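Local coordinates for protein aclacinomycin oxidoreductase (AknOx) (Streptomyces galilaeus, PDB 2IPI) that oxidises the terminal sugar of aclacinomycins in two successive oxygen-dependent steps, using a bicovalently bound FAD, to complete biosynthesis of these anthracycline antibiotics, at residues Lys362-Tyr367 with Tyr469-Leu474; Ile419-Met424 with Gly464-Tyr469. All blocks are in the same frame, centred on the assembly; numbering follows the deposited sequence.

Contact 1 of 2, residues Lys362-Tyr367 with Tyr469-Leu474. With AKY (methyl (2S,4R)-2-ethyl-2,5,7-trihydroxy-6,11-dioxo-4-{[2,3,6-trideoxy-4-O-{2,6-dideoxy-4-O-[(2S,6S)-6-methyl-5-oxotetrahydro-2h -pyran-2-yl]-alpha-D-lyxo-hexopyranosyl}-3-(dimethylamino)-D-ribo-hexopyranosyl]oxy}-1,2,3,4,6,11-hexahydrotetracene-1-c arboxylate), chain E.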
loop_
_atom_site.group_PDB
_atom_site.type_symbol
_atom_site.label_atom_id
_atom_site.label_comp_id
_atom_site.label_asym_id
_atom_site.label_seq_id
_atom_site.Cartn_x
_atom_site.Cartn_y
_atom_site.Cartn_z
ATOM N N LYS A 362 6.340 -5.998 12.293
ATOM C CA LYS A 362 6.782 -6.845 11.205
ATOM C C LYS A 362 5.585 -7.336 10.415
ATOM O O LYS A 362 4.641 -7.856 11.022
ATOM C CB LYS A 362 7.615 -8.025 11.726
ATOM C CG LYS A 362 8.188 -8.935 10.657
ATOM C CD LYS A 362 8.638 -8.239 9.398
ATOM C CE LYS A 362 10.051 -8.479 8.912
ATOM N NZ LYS A 362 10.112 -8.374 7.416
ATOM N N SER A 363 5.568 -7.179 9.086
ATOM C CA SER A 363 4.398 -7.667 8.353
ATOM C C SER A 363 4.733 -8.262 6.995
ATOM O O SER A 363 5.827 -8.114 6.441
ATOM C CB SER A 363 3.350 -6.556 8.185
ATOM O OG SER A 363 3.970 -5.324 7.885
ATOM N N LYS A 364 3.748 -8.997 6.459
ATOM C CA LYS A 364 3.886 -9.723 5.206
ATOM C C LYS A 364 2.529 -10.043 4.599
ATOM O O LYS A 364 1.602 -10.509 5.277
ATOM C CB LYS A 364 4.677 -11.021 5.371
ATOM C CG LYS A 364 4.655 -11.549 6.792
ATOM C CD LYS A 364 5.478 -12.804 6.910
ATOM C CE LYS A 364 6.663 -12.866 5.981
ATOM N NZ LYS A 364 7.978 -12.662 6.645
ATOM N N GLY A 365 2.428 -9.814 3.286
ATOM C CA GLY A 365 1.185 -9.980 2.588
ATOM C C GLY A 365 1.113 -11.031 1.515
ATOM O O GLY A 365 2.041 -11.838 1.376
ATOM N N ALA A 366 0.003 -11.002 0.776
ATOM C CA ALA A 366 -0.292 -11.924 -0.310
ATOM C C ALA A 366 -1.527 -11.521 -1.119
ATOM O O ALA A 366 -2.484 -10.924 -0.620
ATOM C CB ALA A 366 -0.505 -13.343 0.223
ATOM N N TYR A 367 -1.524 -11.866 -2.398
ATOM C CA TYR A 367 -2.630 -11.751 -3.328
ATOM C C TYR A 367 -3.266 -13.124 -3.572
ATOM O O TYR A 367 -2.582 -14.026 -4.055
ATOM C CB TYR A 367 -2.183 -11.195 -4.685
ATOM C CG TYR A 367 -1.916 -9.714 -4.733
ATOM C CD1 TYR A 367 -2.975 -8.806 -4.747
ATOM C CD2 TYR A 367 -0.630 -9.204 -4.772
ATOM C CE1 TYR A 367 -2.734 -7.455 -4.794
ATOM C CE2 TYR A 367 -0.374 -7.841 -4.816
ATOM C CZ TYR A 367 -1.442 -6.967 -4.829
ATOM O OH TYR A 367 -1.244 -5.608 -4.872
ATOM N N TYR A 469 4.301 -3.711 0.663
ATOM C CA TYR A 469 4.508 -4.676 1.703
ATOM C C TYR A 469 5.891 -5.316 1.553
ATOM O O TYR A 469 5.969 -6.509 1.252
ATOM C CB TYR A 469 3.473 -5.797 1.652
ATOM C CG TYR A 469 2.016 -5.429 1.806
ATOM C CD1 TYR A 469 1.061 -6.410 1.568
ATOM C CD2 TYR A 469 1.585 -4.164 2.174
ATOM C CE1 TYR A 469 -0.291 -6.151 1.688
ATOM C CE2 TYR A 469 0.233 -3.886 2.301
ATOM C CZ TYR A 469 -0.690 -4.882 2.056
ATOM O OH TYR A 469 -2.041 -4.638 2.176
ATOM N N PRO A 470 6.964 -4.562 1.721
ATOM C CA PRO A 470 8.300 -5.164 1.595
ATOM C C PRO A 470 8.524 -6.223 2.674
ATOM O O PRO A 470 8.102 -5.963 3.803
ATOM C CB PRO A 470 9.247 -3.997 1.861
ATOM C CG PRO A 470 8.420 -3.111 2.754
ATOM C CD PRO A 470 7.089 -3.138 2.055
ATOM N N ASP A 471 9.159 -7.327 2.288
ATOM C CA ASP A 471 9.533 -8.369 3.244
ATOM C C ASP A 471 10.917 -8.926 2.867
ATOM O O ASP A 471 11.036 -9.677 1.911
ATOM C CB ASP A 471 8.511 -9.486 3.264
ATOM C CG ASP A 471 8.857 -10.604 4.232
ATOM O OD1 ASP A 471 9.527 -10.355 5.237
ATOM O OD2 ASP A 471 8.462 -11.759 3.959
ATOM N N VAL A 472 11.922 -8.511 3.622
ATOM C CA VAL A 472 13.286 -8.855 3.173
ATOM C C VAL A 472 13.589 -10.316 3.449
ATOM O O VAL A 472 14.589 -10.886 3.016
ATOM C CB VAL A 472 14.263 -7.848 3.801
ATOM C CG1 VAL A 472 14.709 -8.302 5.179
ATOM C CG2 VAL A 472 15.420 -7.614 2.831
ATOM N N ASP A 473 12.687 -10.997 4.154
ATOM C CA ASP A 473 12.739 -12.443 4.316
ATOM C C ASP A 473 12.553 -13.125 2.970
ATOM O O ASP A 473 12.903 -14.303 2.815
ATOM C CB ASP A 473 11.660 -12.930 5.291
ATOM C CG ASP A 473 11.886 -12.397 6.696
ATOM O OD1 ASP A 473 10.911 -12.168 7.437
ATOM O OD2 ASP A 473 13.074 -12.213 7.053
ATOM N N LEU A 474 12.003 -12.389 1.994
ATOM C CA LEU A 474 11.816 -12.978 0.670
ATOM C C LEU A 474 13.155 -13.266 -0.009
ATOM O O LEU A 474 13.177 -14.022 -0.982
ATOM C CB LEU A 474 10.987 -12.083 -0.246
ATOM C CG LEU A 474 9.531 -11.826 0.159
ATOM C CD1 LEU A 474 8.749 -11.243 -1.019
ATOM C CD2 LEU A 474 8.871 -13.084 0.693
HETATM O O15 AKY E . -3.327 -2.378 3.184
HETATM C C42 AKY E . -3.233 -1.948 4.348
HETATM C C40 AKY E . -4.543 -1.496 5.038
HETATM C C38 AKY E . -4.403 -1.103 6.453
HETATM C C39 AKY E . -1.956 -2.133 5.265
HETATM C C41 AKY E . -1.040 -3.100 5.431
HETATM O O14 AKY E . -1.917 -1.297 6.399
HETATM C C37 AKY E . -3.118 -1.367 7.155
HETATM O O13 AKY E . -3.076 -0.589 8.324
HETATM C C35 AKY E . -2.528 -1.209 9.449
HETATM C C34 AKY E . -3.585 -1.598 10.487
HETATM C C36 AKY E . -4.847 -1.915 9.895
HETATM O O11 AKY E . -3.781 -0.578 11.609
HETATM C C33 AKY E . -1.379 -0.407 10.035
HETATM O O12 AKY E . -0.251 -0.026 9.092
HETATM C C32 AKY E . -1.780 0.592 10.925
HETATM C C31 AKY E . -2.467 0.060 12.032
HETATM O O7 AKY E . -3.108 -2.317 18.043
HETATM C C7 AKY E . -2.755 -1.434 19.108
HETATM C C8 AKY E . -3.812 -0.412 19.274
HETATM C C9 AKY E . -4.960 -0.969 20.076
HETATM O O9 AKY E . -5.295 -2.179 19.490
HETATM C C13 AKY E . -6.057 0.034 20.098
HETATM C C14 AKY E . -6.451 0.200 18.629
HETATM C C20 AKY E . -2.617 -2.292 20.325
HETATM C C19 AKY E . -3.470 -2.236 21.430
HETATM C C10 AKY E . -4.490 -1.124 21.471
HETATM C C11 AKY E . -3.235 -3.034 22.550
HETATM C C18 AKY E . -2.134 -3.890 22.590
HETATM C C17 AKY E . -1.265 -3.953 21.494
HETATM C C6 AKY E . -1.529 -3.163 20.382
HETATM O O6 AKY E . -0.708 -3.196 19.311
HETATM C C12 AKY E . -1.882 -4.647 23.757
HETATM O O3 AKY E . -2.651 -4.615 24.742
HETATM C C15 AKY E . -0.722 -5.458 23.812
HETATM C C1 AKY E . -0.435 -6.152 24.987
HETATM C C2 AKY E . 0.720 -6.925 25.117
HETATM C C3 AKY E . 1.585 -6.999 24.026
HETATM C C16 AKY E . 0.160 -5.521 22.711
HETATM C C5 AKY E . -0.110 -4.769 21.547
HETATM O O5 AKY E . 0.632 -4.719 20.547
HETATM C C4 AKY E . 1.311 -6.312 22.846
HETATM O O4 AKY E . 2.207 -6.420 21.831
HETATM O O18 AKY E . -1.729 -0.865 12.847
HETATM C C45 AKY E . -2.265 -2.125 16.898
HETATM C C43 AKY E . -3.759 0.125 21.954
HETATM O O16 AKY E . -2.574 0.331 21.669
HETATM O O17 AKY E . -4.393 1.041 22.741
HETATM C C44 AKY E . -3.672 1.126 23.977
HETATM O O19 AKY E . -2.191 -0.785 16.476
HETATM C C47 AKY E . -2.142 -2.655 14.430
HETATM N N11 AKY E . -0.973 -3.371 13.888
HETATM C C52 AKY E . -1.167 -4.419 12.945
HETATM C C51 AKY E . 0.241 -2.645 13.725
HETATM C C46 AKY E . -2.773 -3.016 15.768
HETATM C C48 AKY E . -2.384 -1.183 14.090
HETATM C C49 AKY E . -1.812 -0.292 15.179
HETATM C C50 AKY E . -0.475 0.430 14.972
HETATM O O HOH W 1 8.420 -6.759 6.487
HETATM O O HOH W 2 4.948 -5.331 4.877
HETATM O O HOH W 3 4.974 -9.042 1.500
#

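Contact 2 of 2, residues Ile419-Met424 with Gly464-Tyr469. With AKY (methyl (2S,4R)-2-ethyl-2,5,7-trihydroxy-6,11-dioxo-4-{[2,3,6-trideoxy-4-O-{2,6-dideoxy-4-O-[(2S,6S)-6-methyl-5-oxotetrahydro-2h -pyran-2-yl]-alpha-D-lyxo-hexopyranosyl}-3-(dimethylamino)-D-ribo-hexopyranosyl]oxy}-1,2,3,4,6,11-hexahydrotetracene-1-c arboxylate), chain E.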
loop_
_atom_site.group_PDB
_atom_site.type_symbol
_atom_site.label_atom_id
_atom_site.label_comp_id
_atom_site.label_asym_id
_atom_site.label_seq_id
_atom_site.Cartn_x
_atom_site.Cartn_y
_atom_site.Cartn_z
ATOM N N ILE A 419 -8.838 -11.851 -5.948
ATOM C CA ILE A 419 -10.161 -11.630 -5.377
ATOM C C ILE A 419 -10.067 -11.081 -3.960
ATOM O O ILE A 419 -11.010 -10.450 -3.467
ATOM C CB ILE A 419 -10.993 -12.923 -5.351
ATOM C CG1 ILE A 419 -10.535 -13.952 -4.317
ATOM C CG2 ILE A 419 -11.054 -13.572 -6.735
ATOM C CD1 ILE A 419 -11.164 -15.325 -4.486
ATOM N N ILE A 420 -8.937 -11.340 -3.299
ATOM C CA ILE A 420 -8.682 -10.910 -1.937
ATOM C C ILE A 420 -7.211 -10.609 -1.696
ATOM O O ILE A 420 -6.349 -11.294 -2.237
ATOM C CB ILE A 420 -9.137 -11.989 -0.936
ATOM C CG1 ILE A 420 -10.642 -12.270 -0.942
ATOM C CG2 ILE A 420 -8.701 -11.636 0.480
ATOM C CD1 ILE A 420 -11.000 -13.689 -0.557
ATOM N N LYS A 421 -6.911 -9.596 -0.890
ATOM C CA LYS A 421 -5.534 -9.307 -0.498
ATOM C C LYS A 421 -5.341 -9.558 0.999
ATOM O O LYS A 421 -6.219 -9.199 1.787
ATOM C CB LYS A 421 -5.212 -7.854 -0.808
ATOM C CG LYS A 421 -3.971 -7.643 -1.668
ATOM C CD LYS A 421 -3.358 -6.309 -1.269
ATOM C CE LYS A 421 -3.652 -5.286 -2.363
ATOM N NZ LYS A 421 -2.457 -4.636 -2.922
ATOM N N VAL A 422 -4.204 -10.116 1.398
ATOM C CA VAL A 422 -4.003 -10.359 2.835
ATOM C C VAL A 422 -2.743 -9.670 3.335
ATOM O O VAL A 422 -1.755 -9.531 2.620
ATOM C CB VAL A 422 -3.976 -11.857 3.202
ATOM C CG1 VAL A 422 -4.816 -12.682 2.230
ATOM C CG2 VAL A 422 -2.571 -12.424 3.245
ATOM N N TRP A 423 -2.763 -9.199 4.572
ATOM C CA TRP A 423 -1.622 -8.557 5.217
ATOM C C TRP A 423 -1.442 -9.113 6.623
ATOM O O TRP A 423 -2.329 -8.909 7.455
ATOM C CB TRP A 423 -1.812 -7.045 5.309
ATOM C CG TRP A 423 -0.644 -6.244 5.816
ATOM C CD1 TRP A 423 0.558 -6.107 5.189
ATOM C CD2 TRP A 423 -0.559 -5.482 7.027
ATOM N NE1 TRP A 423 1.383 -5.305 5.941
ATOM C CE2 TRP A 423 0.722 -4.906 7.075
ATOM C CE3 TRP A 423 -1.438 -5.223 8.087
ATOM C CZ2 TRP A 423 1.150 -4.097 8.123
ATOM C CZ3 TRP A 423 -1.017 -4.419 9.125
ATOM C CH2 TRP A 423 0.269 -3.855 9.150
ATOM N N MET A 424 -0.331 -9.796 6.893
ATOM C CA MET A 424 -0.172 -10.350 8.246
ATOM C C MET A 424 0.930 -9.632 9.012
ATOM O O MET A 424 1.963 -9.271 8.449
ATOM C CB MET A 424 0.160 -11.835 8.215
ATOM C CG MET A 424 -0.645 -12.626 7.197
ATOM S SD MET A 424 -0.181 -14.370 7.304
ATOM C CE MET A 424 -1.435 -15.078 6.248
ATOM N N GLY A 464 1.356 -13.669 -5.879
ATOM C CA GLY A 464 2.533 -13.107 -5.237
ATOM C C GLY A 464 2.187 -12.174 -4.104
ATOM O O GLY A 464 1.192 -12.319 -3.388
ATOM N N THR A 465 3.037 -11.153 -3.918
ATOM C CA THR A 465 2.684 -10.180 -2.862
ATOM C C THR A 465 2.842 -8.763 -3.398
ATOM O O THR A 465 3.094 -8.641 -4.600
ATOM C CB THR A 465 3.451 -10.484 -1.573
ATOM O OG1 THR A 465 3.149 -9.477 -0.599
ATOM C CG2 THR A 465 4.953 -10.490 -1.765
ATOM N N PHE A 466 2.660 -7.741 -2.591
ATOM C CA PHE A 466 2.502 -6.329 -2.941
ATOM C C PHE A 466 3.725 -5.497 -2.629
ATOM O O PHE A 466 4.187 -5.558 -1.489
ATOM C CB PHE A 466 1.309 -5.813 -2.127
ATOM C CG PHE A 466 0.890 -4.373 -2.287
ATOM C CD1 PHE A 466 0.858 -3.766 -3.531
ATOM C CD2 PHE A 466 0.533 -3.629 -1.178
ATOM C CE1 PHE A 466 0.468 -2.446 -3.660
ATOM C CE2 PHE A 466 0.133 -2.310 -1.292
ATOM C CZ PHE A 466 0.094 -1.720 -2.538
ATOM N N ILE A 467 4.279 -4.709 -3.549
ATOM C CA ILE A 467 5.511 -3.989 -3.259
ATOM C C ILE A 467 5.442 -3.097 -2.030
ATOM O O ILE A 467 6.437 -2.923 -1.319
ATOM C CB ILE A 467 6.003 -3.127 -4.451
ATOM C CG1 ILE A 467 5.126 -1.899 -4.687
ATOM C CG2 ILE A 467 6.151 -3.956 -5.705
ATOM C CD1 ILE A 467 4.448 -1.878 -6.024
ATOM N N ASN A 468 4.293 -2.507 -1.691
ATOM C CA ASN A 468 4.222 -1.630 -0.527
ATOM C C ASN A 468 4.150 -2.404 0.781
ATOM O O ASN A 468 3.973 -1.849 1.878
ATOM C CB ASN A 468 2.999 -0.713 -0.665
ATOM C CG ASN A 468 3.325 0.596 -1.357
ATOM O OD1 ASN A 468 4.401 0.800 -1.924
ATOM N ND2 ASN A 468 2.354 1.501 -1.285
ATOM N N TYR A 469 4.301 -3.711 0.663
ATOM C CA TYR A 469 4.508 -4.676 1.703
ATOM C C TYR A 469 5.891 -5.316 1.553
ATOM O O TYR A 469 5.969 -6.509 1.252
ATOM C CB TYR A 469 3.473 -5.797 1.652
ATOM C CG TYR A 469 2.016 -5.429 1.806
ATOM C CD1 TYR A 469 1.061 -6.410 1.568
ATOM C CD2 TYR A 469 1.585 -4.164 2.174
ATOM C CE1 TYR A 469 -0.291 -6.151 1.688
ATOM C CE2 TYR A 469 0.233 -3.886 2.301
ATOM C CZ TYR A 469 -0.690 -4.882 2.056
ATOM O OH TYR A 469 -2.041 -4.638 2.176
HETATM O O15 AKY E . -3.327 -2.378 3.184
HETATM C C42 AKY E . -3.233 -1.948 4.348
HETATM C C40 AKY E . -4.543 -1.496 5.038
HETATM C C38 AKY E . -4.403 -1.103 6.453
HETATM C C39 AKY E . -1.956 -2.133 5.265
HETATM C C41 AKY E . -1.040 -3.100 5.431
HETATM O O14 AKY E . -1.917 -1.297 6.399
HETATM C C37 AKY E . -3.118 -1.367 7.155
HETATM O O13 AKY E . -3.076 -0.589 8.324
HETATM C C35 AKY E . -2.528 -1.209 9.449
HETATM C C34 AKY E . -3.585 -1.598 10.487
HETATM C C36 AKY E . -4.847 -1.915 9.895
HETATM O O11 AKY E . -3.781 -0.578 11.609
HETATM C C33 AKY E . -1.379 -0.407 10.035
HETATM O O12 AKY E . -0.251 -0.026 9.092
HETATM C C32 AKY E . -1.780 0.592 10.925
HETATM C C31 AKY E . -2.467 0.060 12.032
HETATM O O7 AKY E . -3.108 -2.317 18.043
HETATM C C7 AKY E . -2.755 -1.434 19.108
HETATM C C8 AKY E . -3.812 -0.412 19.274
HETATM C C9 AKY E . -4.960 -0.969 20.076
HETATM O O9 AKY E . -5.295 -2.179 19.490
HETATM C C13 AKY E . -6.057 0.034 20.098
HETATM C C14 AKY E . -6.451 0.200 18.629
HETATM C C20 AKY E . -2.617 -2.292 20.325
HETATM C C19 AKY E . -3.470 -2.236 21.430
HETATM C C10 AKY E . -4.490 -1.124 21.471
HETATM C C11 AKY E . -3.235 -3.034 22.550
HETATM C C18 AKY E . -2.134 -3.890 22.590
HETATM C C17 AKY E . -1.265 -3.953 21.494
HETATM C C6 AKY E . -1.529 -3.163 20.382
HETATM O O6 AKY E . -0.708 -3.196 19.311
HETATM C C12 AKY E . -1.882 -4.647 23.757
HETATM O O3 AKY E . -2.651 -4.615 24.742
HETATM C C15 AKY E . -0.722 -5.458 23.812
HETATM C C1 AKY E . -0.435 -6.152 24.987
HETATM C C2 AKY E . 0.720 -6.925 25.117
HETATM C C3 AKY E . 1.585 -6.999 24.026
HETATM C C16 AKY E . 0.160 -5.521 22.711
HETATM C C5 AKY E . -0.110 -4.769 21.547
HETATM O O5 AKY E . 0.632 -4.719 20.547
HETATM C C4 AKY E . 1.311 -6.312 22.846
HETATM O O4 AKY E . 2.207 -6.420 21.831
HETATM O O18 AKY E . -1.729 -0.865 12.847
HETATM C C45 AKY E . -2.265 -2.125 16.898
HETATM C C43 AKY E . -3.759 0.125 21.954
HETATM O O16 AKY E . -2.574 0.331 21.669
HETATM O O17 AKY E . -4.393 1.041 22.741
HETATM C C44 AKY E . -3.672 1.126 23.977
HETATM O O19 AKY E . -2.191 -0.785 16.476
HETATM C C47 AKY E . -2.142 -2.655 14.430
HETATM N N11 AKY E . -0.973 -3.371 13.888
HETATM C C52 AKY E . -1.167 -4.419 12.945
HETATM C C51 AKY E . 0.241 -2.645 13.725
HETATM C C46 AKY E . -2.773 -3.016 15.768
HETATM C C48 AKY E . -2.384 -1.183 14.090
HETATM C C49 AKY E . -1.812 -0.292 15.179
HETATM C C50 AKY E . -0.475 0.430 14.972
#

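Contact 1 of 2, residues Lys362-Tyr367 with Tyr469-Leu474
CG of D471 stands anti to the backbone N (chi1 179°), which sends the carboxylate across to segment 362-367 of strand 360-368. The K362 chain bends at chi2 and chi3, which turns its ammonium toward D471. Bends at chi3 and chi4 carry the ammonium of K364 to the same carboxylate. K362 NZ reaches D471 OD1 at 3.0 Å, on the anti side of the carboxylate and 19° out of its plane. The same NZ is salt-bridged to E92. K364 NZ makes a salt bridge with D471 OD2 at 2.9 Å, but the hydrogen bond is weak. K364 NZ is also salt-bridged to D473 OD1 at 3.1 Å. D473 OD2 in turn is held by R442, so the charges form a buried network. Nearer the ligand, G365 CA sits 3.7 Å from Y469 CD1, oblique to the ring. A water links the backbones here, accepting from G365 N and donating to Y469 O. The OH of Y469 donates to AKY O15 at 2.8 Å, in the plane of the ring. Salt bridges, water and ring thus join an edge strand of the seven-stranded antiparallel sheet to the loop bearing the catalytic Y469 in this berberine-bridge-enzyme-like flavooxidase.

Contact 2 of 2, residues Ile419-Met424 with Gly464-Tyr469
W423 and Y469 meet obliquely where strand 420-428 of the seven-stranded antiparallel sheet lines the AKY pocket. The loop opposite, 464-469, holds a type I beta turn from F466 to Y469, closed by the bond from Y469 N to F466 O. From W423 CB, 4.0 Å from Y469 OH, the side chain runs out anti to the backbone N (chi1 -174°). W423 CD1 makes the main protein contact, 3.6 Å from Y469 CZ and over the face of that ring. The five-membered ring and the Y469 ring lie with their planes at 46°. W423 NE1 passes Y469 CD2 at 3.9 Å. The ligand methyl C41 sits over one face of the indole, where CG, CD2, CE2, CE3 and CZ2 meet it. Several of these approaches are so short that the exact placement of C41 is doubtful. Further out, W423 CZ3 packs on AKY C35 at 3.6 Å, and W423 CH2 is 3.9 Å from AKY O12. F466 CD2 lies over the opposite face of the Y469 ring, in an edge-to-face pair. The phenol is therefore held between two aromatic side chains, which should limit its rotation beside the terminal sugar of the bound AKY. F466 also touches the FAD, as does N468. One face of F466 carries a cation-pi contact with K421, whose ammonium is also hydrogen-bonded to Y367. K421 NZ stands 3.4 Å from the F466 ring centroid, 11° off the ring normal.

Overall arrangement
From the N terminus, the chain first builds the FAD-binding part and four strands of the seven-stranded antiparallel sheet. Strand 360-368 follows, at an edge of that sheet. Then come strand 391-398 and strand 420-428, which lies between 360-368 and 391-398. Helix 434-448 follows, and then the loop that holds 464-474. Contact 2 closes the shorter excursion, from 419-424 to 464-469. Contact 1 closes the longer one, from 362-367 to 469-474, so contact 2 is nested inside it. Y469 belongs to both. The backbones of the two strands are bonded directly, as K364 is with M424. Together the contacts tie two neighbouring strands to one loop, where Y469 bonds AKY and F466 and N468 touch FAD.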